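Local coordinates for large adhesion protein (Lap) involved in biofilm formation (Marinobacter hydrocarbonoclasticus, PDB 6XI3) that takes part in biofilm formation, its calcium-binding tandem Ig-like domains probably forming an extending region that projects the adhesin toward its target, at residues I187-A199 / V209-A221. Residues are numbered along the deposited sequence; the frame is centred on the assembly and turned at random.
Sequences ISSLVDGDLTVEA and VSDSANGTFDATA. With CA (calcium ion), chain D; EDO (1,2-ethanediol), chain L.
The beta hairpin of strands 193-202 and 208-217 closes one Ig-like domain and runs out into the calcium site at the junction with the next, where Asp-192 meets Asp-218, Ala-219 and Thr-220. Reciprocal backbone hydrogen bonds at the Gly-193/Phe-217, Leu-195/Gly-215, Val-197/Ala-213 and Ala-199/Asp-211 pairs set the antiparallel register; Gly-193 N to Phe-217 O measures 2.8 Å. The Asp-192 carboxylate is gripped at both oxygens. Its OD1 takes Ala-219 N at 2.9 Å, approached 40° out of the carboxylate plane, while OD2 receives Thr-220 N at 2.8 Å through its syn lone pair and binds calcium at 2.4 Å. Asp-218 OD1, Thr-220 O and a water add further ligands; Asp-246 and Asn-302 complete the site. Water 1 donates to Asp-192 OD1 at 2.7 Å. Further into the domain, the Phe-217 ring lies between two groups: Ile-187 CD1 makes a CH-pi contact 3.8 Å from its centroid, and Asp-192 OD1 lies over the opposite face, offset toward the rim. With CG anti to the backbone N (chi1 -168°), Phe-217 brings its ring edge to the carbonyls of Leu-190 and Val-191, CD2 lying 3.5 Å from Val-191 O. Such calcium-clamped linkers between beta-sandwich domains are characteristic of RTX adhesin extender repeats.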
# COMPACT_ATOMS: atom_id res chain seq x y z
N ILE A 187 -3.54 -1.32 -16.00
CA ILE A 187 -3.28 -0.58 -14.73
C ILE A 187 -1.98 -1.07 -14.08
O ILE A 187 -1.81 -0.87 -12.85
CB ILE A 187 -4.47 -0.68 -13.77
CG1 ILE A 187 -4.85 -2.14 -13.48
CG2 ILE A 187 -5.64 0.12 -14.30
CD1 ILE A 187 -5.74 -2.30 -12.28
N SER A 188 -1.10 -1.68 -14.88
CA SER A 188 0.27 -2.10 -14.46
C SER A 188 1.05 -0.88 -13.92
O SER A 188 1.88 -1.10 -13.06
CB SER A 188 1.00 -2.84 -15.55
OG SER A 188 1.25 -2.01 -16.67
N SER A 189 0.72 0.35 -14.31
CA SER A 189 1.38 1.57 -13.78
C SER A 189 0.88 1.89 -12.36
O SER A 189 1.47 2.78 -11.73
CB SER A 189 1.17 2.74 -14.69
OG SER A 189 -0.09 3.36 -14.45
N LEU A 190 -0.15 1.21 -11.84
CA LEU A 190 -0.67 1.54 -10.49
C LEU A 190 -0.05 0.60 -9.46
O LEU A 190 0.43 -0.46 -9.81
CB LEU A 190 -2.20 1.48 -10.49
CG LEU A 190 -2.90 2.39 -11.51
CD1 LEU A 190 -4.41 2.23 -11.42
CD2 LEU A 190 -2.54 3.86 -11.35
N VAL A 191 -0.07 1.01 -8.21
CA VAL A 191 0.38 0.17 -7.06
C VAL A 191 -0.84 -0.41 -6.34
O VAL A 191 -1.96 0.12 -6.55
CB VAL A 191 1.30 0.98 -6.13
CG1 VAL A 191 2.48 1.55 -6.94
CG2 VAL A 191 0.57 2.09 -5.37
N ASP A 192 -0.60 -1.46 -5.56
CA ASP A 192 -1.63 -2.23 -4.82
C ASP A 192 -2.31 -1.33 -3.78
O ASP A 192 -1.73 -0.31 -3.34
CB ASP A 192 -1.03 -3.51 -4.25
CG ASP A 192 -0.70 -4.53 -5.32
OD1 ASP A 192 -1.11 -4.31 -6.49
OD2 ASP A 192 -0.02 -5.53 -4.99
N GLY A 193 -3.49 -1.74 -3.38
CA GLY A 193 -4.34 -1.09 -2.38
C GLY A 193 -5.64 -0.65 -3.01
O GLY A 193 -5.99 -1.19 -4.06
N ASP A 194 -6.32 0.30 -2.40
CA ASP A 194 -7.64 0.76 -2.88
C ASP A 194 -7.43 1.46 -4.23
O ASP A 194 -6.47 2.19 -4.38
CB ASP A 194 -8.33 1.64 -1.84
CG ASP A 194 -9.81 1.86 -2.18
OD1 ASP A 194 -10.51 0.87 -2.43
OD2 ASP A 194 -10.24 3.02 -2.23
N LEU A 195 -8.29 1.19 -5.20
CA LEU A 195 -8.27 1.87 -6.52
C LEU A 195 -9.56 2.66 -6.58
O LEU A 195 -10.63 2.08 -6.26
CB LEU A 195 -8.35 0.85 -7.66
CG LEU A 195 -7.07 0.21 -8.17
CD1 LEU A 195 -7.37 -0.47 -9.50
CD2 LEU A 195 -5.95 1.23 -8.31
N THR A 196 -9.49 3.92 -6.95
CA THR A 196 -10.70 4.74 -7.11
C THR A 196 -10.93 4.94 -8.60
O THR A 196 -10.00 5.43 -9.28
CB THR A 196 -10.55 6.08 -6.38
OG1 THR A 196 -10.55 5.76 -5.00
CG2 THR A 196 -11.68 7.03 -6.67
N VAL A 197 -12.12 4.60 -9.10
CA VAL A 197 -12.46 4.82 -10.53
C VAL A 197 -13.45 5.99 -10.59
O VAL A 197 -14.53 5.88 -9.98
CB VAL A 197 -12.98 3.55 -11.21
CG1 VAL A 197 -13.39 3.81 -12.66
CG2 VAL A 197 -11.94 2.45 -11.19
N GLU A 198 -13.09 7.06 -11.29
CA GLU A 198 -13.97 8.22 -11.51
C GLU A 198 -14.33 8.32 -13.00
O GLU A 198 -13.43 8.16 -13.85
CB GLU A 198 -13.28 9.48 -10.98
CG GLU A 198 -14.04 10.75 -11.26
CD GLU A 198 -15.19 11.01 -10.30
OE1 GLU A 198 -15.04 10.68 -9.10
OE2 GLU A 198 -16.24 11.54 -10.76
N ALA A 199 -15.62 8.57 -13.29
CA ALA A 199 -16.14 8.72 -14.66
C ALA A 199 -16.99 9.98 -14.72
O ALA A 199 -17.68 10.27 -13.73
CB ALA A 199 -16.92 7.50 -15.10
N VAL A 209 -22.04 15.33 -15.45
CA VAL A 209 -22.57 14.13 -14.72
C VAL A 209 -21.37 13.21 -14.42
O VAL A 209 -20.47 13.06 -15.29
CB VAL A 209 -23.68 13.39 -15.50
CG1 VAL A 209 -24.96 14.23 -15.61
CG2 VAL A 209 -23.22 12.94 -16.87
N SER A 210 -21.37 12.62 -13.24
CA SER A 210 -20.19 11.87 -12.73
C SER A 210 -20.61 10.79 -11.74
O SER A 210 -21.72 10.86 -11.12
CB SER A 210 -19.20 12.82 -12.12
OG SER A 210 -19.70 13.30 -10.90
N ASP A 211 -19.73 9.80 -11.60
CA ASP A 211 -19.92 8.71 -10.62
C ASP A 211 -18.53 8.18 -10.30
O ASP A 211 -17.59 8.48 -11.08
CB ASP A 211 -20.86 7.62 -11.15
CG ASP A 211 -21.24 6.59 -10.10
OD1 ASP A 211 -21.30 6.95 -8.91
OD2 ASP A 211 -21.44 5.43 -10.47
N SER A 212 -18.38 7.47 -9.20
CA SER A 212 -17.11 6.79 -8.89
C SER A 212 -17.40 5.40 -8.36
O SER A 212 -18.54 5.09 -8.09
CB SER A 212 -16.23 7.62 -7.97
OG SER A 212 -16.86 7.80 -6.72
N ALA A 213 -16.38 4.56 -8.37
CA ALA A 213 -16.42 3.21 -7.80
C ALA A 213 -15.05 2.93 -7.18
O ALA A 213 -14.11 3.71 -7.41
CB ALA A 213 -16.79 2.21 -8.86
N ASN A 214 -14.95 1.87 -6.42
CA ASN A 214 -13.68 1.56 -5.72
C ASN A 214 -13.52 0.06 -5.73
O ASN A 214 -14.53 -0.67 -5.78
CB ASN A 214 -13.63 2.17 -4.32
CG ASN A 214 -14.82 1.76 -3.48
OD1 ASN A 214 -14.97 0.59 -3.12
ND2 ASN A 214 -15.69 2.71 -3.16
N GLY A 215 -12.28 -0.39 -5.66
CA GLY A 215 -11.99 -1.82 -5.53
C GLY A 215 -10.57 -2.00 -5.06
O GLY A 215 -9.80 -1.02 -5.08
N THR A 216 -10.20 -3.23 -4.80
CA THR A 216 -8.85 -3.56 -4.32
C THR A 216 -8.00 -4.09 -5.47
O THR A 216 -8.43 -4.99 -6.19
CB THR A 216 -8.91 -4.62 -3.23
OG1 THR A 216 -9.87 -4.10 -2.31
CG2 THR A 216 -7.56 -4.87 -2.58
N PHE A 217 -6.76 -3.62 -5.51
CA PHE A 217 -5.71 -4.07 -6.45
C PHE A 217 -4.66 -4.78 -5.60
O PHE A 217 -4.14 -4.21 -4.61
CB PHE A 217 -5.19 -2.87 -7.22
CG PHE A 217 -4.32 -3.18 -8.40
CD1 PHE A 217 -4.56 -4.28 -9.21
CD2 PHE A 217 -3.23 -2.37 -8.70
CE1 PHE A 217 -3.74 -4.55 -10.29
CE2 PHE A 217 -2.42 -2.62 -9.80
CZ PHE A 217 -2.69 -3.71 -10.60
N ASP A 218 -4.37 -6.02 -5.97
CA ASP A 218 -3.35 -6.84 -5.29
C ASP A 218 -2.68 -7.66 -6.38
O ASP A 218 -2.89 -8.88 -6.41
CB ASP A 218 -3.95 -7.67 -4.16
CG ASP A 218 -2.87 -8.33 -3.29
OD1 ASP A 218 -1.68 -8.19 -3.62
OD2 ASP A 218 -3.23 -8.98 -2.31
N ALA A 219 -1.86 -7.01 -7.20
CA ALA A 219 -1.09 -7.65 -8.30
C ALA A 219 0.31 -8.08 -7.82
O ALA A 219 0.93 -8.97 -8.47
CB ALA A 219 -1.04 -6.73 -9.48
N THR A 220 0.82 -7.50 -6.74
CA THR A 220 2.21 -7.74 -6.27
C THR A 220 2.15 -8.35 -4.86
O THR A 220 1.48 -7.78 -3.97
CB THR A 220 3.06 -6.46 -6.39
OG1 THR A 220 2.88 -5.90 -7.69
CG2 THR A 220 4.55 -6.70 -6.20
N ALA A 221 2.79 -9.50 -4.72
CA ALA A 221 3.01 -10.20 -3.45
C ALA A 221 3.99 -9.36 -2.61
O ALA A 221 5.07 -9.09 -3.08
CB ALA A 221 3.58 -11.58 -3.74
CA CA D . -0.03 -6.62 -2.88
C1 EDO L . 4.13 -1.54 -10.25
O1 EDO L . 3.44 -0.29 -10.14
C2 EDO L . 3.53 -2.54 -11.18
O2 EDO L . 4.19 -2.75 -12.40
O HOH W 1 1.13 -4.11 -7.97
O HOH W 2 -18.15 11.46 -8.53
O HOH W 3 0.42 -8.00 -1.00